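Local coordinates for protein agmatinase (Burkholderia thailandensis, PDB 4DZ4) that probably hydrolyses agmatine to putrescine and urea at a site holding two manganese ions, as a member of the arginase family, at residues T28-Y40 with A72-N84. Numbering follows the deposited sequence.
Sequences TYAGVLSFMRRNY and AVRAASVQLAELN. With EDO (1,2-ethanediol), chain Y; EDO (1,2-ethanediol), chain T; EDO (1,2-ethanediol), chain C; EDO (1,2-ethanediol), chain S.
Ser77 carries its OG between its own backbone N and carbonyl carbon (chi1 73°), where the hydroxyl can accept from Met36 N at 2.9 Å in a nearly straight bond (168°) while donating to Arg74 O in the last turn of the preceding helix. In Phe35, CG lies opposite the backbone N (chi1 -177°), which puts ring atom CE1 3.6 Å from Ser77 CB and close to Val73 CG1. Met36 CE comes to 3.5 Å from Leu80 O. Arg37 CG rests 3.5 Å from Ala81 CB, and Val78 CG1 lies against one face of the guanidinium, off centre toward NH2. Its NH1 and NH2 both grip Ala30 O end-on, and NH1 also reaches Val32 O, pinning the loop into a curl; water 3 links NE to Val78 O. In the arginase-type alpha/beta fold, this joins the segment leading into the short strand 39-40, outermost in the sheet of this chain, to the end of helix 69-76 and the irregular turns that follow it, with helix 300-323 packed against Phe35, Met36 and Leu80. The extended Arg74 passes its CB 3.4 Å from Leu33 O and ends in salt bridges to Asp100 and Asp103. Beyond Val78, whose CG2 meets Thr28 CG2 at 3.7 Å, water 1 bridges Thr28 OG1 and Glu82 OE1, and Phe62 of a second subunit packs on Val78.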
loop_
_atom_site.group_PDB
_atom_site.type_symbol
_atom_site.label_atom_id
_atom_site.label_comp_id
_atom_site.label_asym_id
_atom_site.label_seq_id
_atom_site.Cartn_x
_atom_site.Cartn_y
_atom_site.Cartn_z
ATOM N N THR B 28 22.083 9.650 2.559
ATOM C CA THR B 28 21.530 8.285 2.634
ATOM C C THR B 28 20.422 8.052 1.597
ATOM O O THR B 28 20.283 6.942 1.071
ATOM C CB THR B 28 21.038 7.996 4.075
ATOM O OG1 THR B 28 22.056 8.410 4.999
ATOM C CG2 THR B 28 20.784 6.495 4.285
ATOM N N TYR B 29 19.675 9.127 1.300
ATOM C CA TYR B 29 18.521 9.163 0.382
ATOM C C TYR B 29 18.908 9.402 -1.085
ATOM O O TYR B 29 18.039 9.597 -1.911
ATOM C CB TYR B 29 17.531 10.275 0.815
ATOM C CG TYR B 29 18.223 11.585 1.193
ATOM C CD1 TYR B 29 18.541 12.546 0.216
ATOM C CD2 TYR B 29 18.534 11.865 2.522
ATOM C CE1 TYR B 29 19.152 13.750 0.563
ATOM C CE2 TYR B 29 19.154 13.047 2.890
ATOM C CZ TYR B 29 19.471 13.984 1.911
ATOM O OH TYR B 29 20.095 15.154 2.272
ATOM N N ALA B 30 20.197 9.390 -1.400
ATOM C CA ALA B 30 20.627 9.594 -2.786
ATOM C C ALA B 30 21.848 8.722 -3.069
ATOM O O ALA B 30 22.214 7.861 -2.253
ATOM C CB ALA B 30 20.927 11.074 -3.034
ATOM N N GLY B 31 22.487 8.950 -4.209
ATOM C CA GLY B 31 23.731 8.247 -4.515
ATOM C C GLY B 31 23.547 6.889 -5.169
ATOM O O GLY B 31 22.507 6.247 -5.009
ATOM N N VAL B 32 24.570 6.418 -5.891
ATOM C CA VAL B 32 24.438 5.131 -6.623
ATOM C C VAL B 32 24.160 3.990 -5.636
ATOM O O VAL B 32 24.804 3.878 -4.597
ATOM C CB VAL B 32 25.661 4.827 -7.490
ATOM C CG1 VAL B 32 25.544 3.423 -8.091
ATOM C CG2 VAL B 32 25.806 5.865 -8.598
ATOM N N LEU B 33 23.141 3.183 -5.955
ATOM C CA LEU B 33 22.624 2.176 -5.023
ATOM C C LEU B 33 23.232 0.774 -5.253
ATOM O O LEU B 33 22.507 -0.206 -5.467
ATOM C CB LEU B 33 21.083 2.102 -5.140
ATOM C CG LEU B 33 20.308 3.400 -4.853
ATOM C CD1 LEU B 33 18.834 3.275 -5.265
ATOM C CD2 LEU B 33 20.439 3.838 -3.382
ATOM N N SER B 34 24.560 0.655 -5.169
ATOM C CA SER B 34 25.170 -0.688 -5.103
ATOM C C SER B 34 25.055 -1.204 -3.667
ATOM O O SER B 34 24.711 -0.445 -2.754
ATOM C CB SER B 34 26.645 -0.614 -5.493
ATOM O OG SER B 34 27.293 0.215 -4.540
ATOM N N PHE B 35 25.312 -2.490 -3.452
ATOM C CA PHE B 35 25.153 -3.017 -2.115
ATOM C C PHE B 35 26.148 -2.388 -1.141
ATOM O O PHE B 35 27.350 -2.470 -1.340
ATOM C CB PHE B 35 25.263 -4.548 -2.040
ATOM C CG PHE B 35 25.017 -5.056 -0.651
ATOM C CD1 PHE B 35 23.702 -5.172 -0.165
ATOM C CD2 PHE B 35 26.092 -5.318 0.209
ATOM C CE1 PHE B 35 23.483 -5.578 1.148
ATOM C CE2 PHE B 35 25.881 -5.732 1.518
ATOM C CZ PHE B 35 24.573 -5.856 1.996
ATOM N N MET B 36 25.629 -1.764 -0.091
ATOM C CA MET B 36 26.442 -1.027 0.896
ATOM C C MET B 36 27.430 -0.084 0.214
ATOM O O MET B 36 28.546 0.155 0.708
ATOM C CB MET B 36 27.127 -1.980 1.915
ATOM C CG MET B 36 26.136 -2.442 2.974
ATOM S SD MET B 36 26.866 -3.522 4.191
ATOM C CE MET B 36 27.648 -2.302 5.256
ATOM N N ARG B 37 26.998 0.479 -0.915
ATOM C CA ARG B 37 27.784 1.471 -1.685
ATOM C C ARG B 37 29.118 0.978 -2.216
ATOM O O ARG B 37 29.953 1.800 -2.582
ATOM C CB ARG B 37 28.044 2.771 -0.881
ATOM C CG ARG B 37 26.822 3.321 -0.145
ATOM C CD ARG B 37 25.719 3.741 -1.105
ATOM N NE ARG B 37 24.771 4.568 -0.352
ATOM C CZ ARG B 37 23.851 5.353 -0.900
ATOM N NH1 ARG B 37 23.697 5.392 -2.218
ATOM N NH2 ARG B 37 23.086 6.110 -0.117
ATOM N N ARG B 38 29.334 -0.332 -2.225
ATOM C CA ARG B 38 30.597 -0.883 -2.682
ATOM C C ARG B 38 30.841 -0.638 -4.183
ATOM O O ARG B 38 29.899 -0.421 -4.973
ATOM C CB ARG B 38 30.719 -2.377 -2.307
ATOM C CG ARG B 38 30.747 -2.667 -0.804
ATOM C CD ARG B 38 31.331 -1.521 0.046
ATOM N NE ARG B 38 32.709 -1.226 -0.266
ATOM C CZ ARG B 38 33.325 -0.083 0.049
ATOM N NH1 ARG B 38 34.575 0.056 -0.292
ATOM N NH2 ARG B 38 32.684 0.927 0.657
ATOM N N ASN B 39 32.115 -0.625 -4.577
ATOM C CA ASN B 39 32.422 -0.334 -5.981
ATOM C C ASN B 39 31.670 -1.264 -6.924
ATOM O O ASN B 39 31.726 -2.486 -6.763
ATOM C CB ASN B 39 33.903 -0.526 -6.272
ATOM C CG ASN B 39 34.780 0.482 -5.558
ATOM O OD1 ASN B 39 34.325 1.264 -4.737
ATOM N ND2 ASN B 39 36.065 0.471 -5.894
ATOM N N TYR B 40 30.990 -0.682 -7.912
ATOM C CA TYR B 40 30.482 -1.455 -9.050
ATOM C C TYR B 40 31.609 -1.779 -10.014
ATOM O O TYR B 40 32.184 -0.876 -10.648
ATOM C CB TYR B 40 29.445 -0.633 -9.821
ATOM C CG TYR B 40 27.998 -0.815 -9.415
ATOM C CD1 TYR B 40 27.460 -2.084 -9.117
ATOM C CD2 TYR B 40 27.138 0.285 -9.402
ATOM C CE1 TYR B 40 26.120 -2.219 -8.767
ATOM C CE2 TYR B 40 25.777 0.146 -9.094
ATOM C CZ TYR B 40 25.288 -1.095 -8.786
ATOM O OH TYR B 40 23.958 -1.216 -8.483
ATOM N N ALA B 72 16.089 -4.721 -4.425
ATOM C CA ALA B 72 15.444 -4.308 -3.173
ATOM C C ALA B 72 16.448 -4.340 -2.026
ATOM O O ALA B 72 16.461 -3.440 -1.180
ATOM C CB ALA B 72 14.239 -5.197 -2.861
ATOM N N VAL B 73 17.266 -5.380 -1.981
ATOM C CA VAL B 73 18.259 -5.503 -0.914
ATOM C C VAL B 73 19.341 -4.404 -1.050
ATOM O O VAL B 73 19.731 -3.804 -0.048
ATOM C CB VAL B 73 18.877 -6.913 -0.876
ATOM C CG1 VAL B 73 19.982 -6.987 0.198
ATOM C CG2 VAL B 73 17.771 -7.930 -0.566
ATOM N N ARG B 74 19.794 -4.127 -2.276
ATOM C CA ARG B 74 20.689 -2.996 -2.488
ATOM C C ARG B 74 20.120 -1.672 -1.964
ATOM O O ARG B 74 20.797 -0.954 -1.221
ATOM C CB ARG B 74 21.083 -2.861 -3.965
ATOM C CG ARG B 74 21.988 -3.983 -4.423
ATOM C CD ARG B 74 22.270 -3.813 -5.900
ATOM N NE ARG B 74 23.227 -4.822 -6.407
ATOM C CZ ARG B 74 22.954 -5.853 -7.217
ATOM N NH1 ARG B 74 21.729 -6.070 -7.733
ATOM N NH2 ARG B 74 23.951 -6.646 -7.586
ATOM N N ALA B 75 18.878 -1.352 -2.348
ATOM C CA ALA B 75 18.240 -0.118 -1.893
ATOM C C ALA B 75 18.115 -0.082 -0.368
ATOM O O ALA B 75 18.247 0.981 0.237
ATOM C CB ALA B 75 16.867 0.069 -2.547
ATOM N N ALA B 76 17.849 -1.233 0.250
ATOM C CA ALA B 76 17.665 -1.302 1.689
ATOM C C ALA B 76 18.962 -1.236 2.484
ATOM O O ALA B 76 18.919 -1.206 3.722
ATOM C CB ALA B 76 16.925 -2.590 2.041
ATOM N N SER B 77 20.095 -1.284 1.793
ATOM C CA SER B 77 21.395 -1.332 2.472
ATOM C C SER B 77 21.991 0.073 2.737
ATOM O O SER B 77 23.065 0.177 3.320
ATOM C CB SER B 77 22.386 -2.194 1.667
ATOM O OG SER B 77 22.803 -1.498 0.483
ATOM N N VAL B 78 21.303 1.127 2.305
ATOM C CA VAL B 78 21.857 2.507 2.413
ATOM C C VAL B 78 22.229 2.943 3.821
ATOM O O VAL B 78 23.291 3.557 4.041
ATOM C CB VAL B 78 21.026 3.585 1.664
ATOM C CG1 VAL B 78 20.988 3.264 0.178
ATOM C CG2 VAL B 78 19.591 3.674 2.181
ATOM N N GLN B 79 21.388 2.639 4.803
ATOM C CA GLN B 79 21.715 3.065 6.150
ATOM C C GLN B 79 22.909 2.309 6.714
ATOM O O GLN B 79 23.694 2.861 7.462
ATOM C CB GLN B 79 20.532 2.841 7.073
ATOM C CG GLN B 79 19.403 3.817 6.887
ATOM C CD GLN B 79 18.283 3.454 7.842
ATOM O OE1 GLN B 79 18.254 3.935 8.971
ATOM N NE2 GLN B 79 17.397 2.549 7.411
ATOM N N LEU B 80 23.018 1.029 6.370
ATOM C CA LEU B 80 24.120 0.193 6.843
ATOM C C LEU B 80 25.467 0.716 6.360
ATOM O O LEU B 80 26.499 0.508 7.024
ATOM C CB LEU B 80 23.902 -1.249 6.370
ATOM C CG LEU B 80 22.797 -1.978 7.161
ATOM C CD1 LEU B 80 22.324 -3.161 6.335
ATOM C CD2 LEU B 80 23.307 -2.470 8.516
ATOM N N ALA B 81 25.467 1.428 5.237
ATOM C CA ALA B 81 26.722 2.037 4.744
ATOM C C ALA B 81 27.161 3.313 5.500
ATOM O O ALA B 81 28.329 3.740 5.401
ATOM C CB ALA B 81 26.620 2.313 3.238
ATOM N N GLU B 82 26.249 3.917 6.254
ATOM C CA GLU B 82 26.514 5.231 6.864
ATOM C C GLU B 82 27.389 5.168 8.107
ATOM O O GLU B 82 28.118 6.121 8.415
ATOM C CB GLU B 82 25.193 5.939 7.203
ATOM C CG GLU B 82 25.383 7.365 7.759
ATOM C CD GLU B 82 24.110 7.963 8.316
ATOM O OE1 GLU B 82 23.160 7.170 8.585
ATOM O OE2 GLU B 82 24.050 9.214 8.499
ATOM N N LEU B 83 27.284 4.062 8.839
ATOM C CA LEU B 83 27.900 3.906 10.154
ATOM C C LEU B 83 28.660 2.586 10.197
ATOM O O LEU B 83 28.379 1.697 9.402
ATOM C CB LEU B 83 26.824 3.893 11.243
ATOM C CG LEU B 83 26.018 5.180 11.414
ATOM C CD1 LEU B 83 24.864 4.887 12.368
ATOM C CD2 LEU B 83 26.884 6.354 11.880
ATOM N N ASN B 84 29.641 2.468 11.107
ATOM C CA ASN B 84 30.256 1.166 11.350
ATOM C C ASN B 84 29.134 0.222 11.776
ATOM O O ASN B 84 28.305 0.610 12.614
ATOM C CB ASN B 84 31.290 1.223 12.472
ATOM C CG ASN B 84 32.509 2.064 12.121
ATOM O OD1 ASN B 84 32.634 2.591 11.013
ATOM N ND2 ASN B 84 33.417 2.192 13.079
HETATM C C1 EDO Y . 26.033 6.214 3.632
HETATM O O1 EDO Y . 27.415 6.424 3.320
HETATM C C2 EDO Y . 25.447 7.265 4.566
HETATM O O2 EDO Y . 24.450 8.026 3.920
HETATM C C1 EDO T . 31.069 3.921 8.441
HETATM O O1 EDO T . 31.529 2.559 8.420
HETATM C C2 EDO T . 31.351 4.604 7.117
HETATM O O2 EDO T . 32.776 4.778 7.068
HETATM C C1 EDO C . 31.896 5.980 13.712
HETATM O O1 EDO C . 31.364 6.591 14.910
HETATM C C2 EDO C . 30.787 5.552 12.736
HETATM O O2 EDO C . 29.977 4.503 13.305
HETATM C C1 EDO S . 21.000 8.828 12.027
HETATM O O1 EDO S . 20.685 8.191 10.783
HETATM C C2 EDO S . 22.510 9.015 12.042
HETATM O O2 EDO S . 22.870 9.851 10.934
HETATM O O HOH W 1 20.769 8.206 7.421
HETATM O O HOH W 2 22.728 1.305 -1.926
HETATM O O HOH W 3 24.424 5.385 2.427
#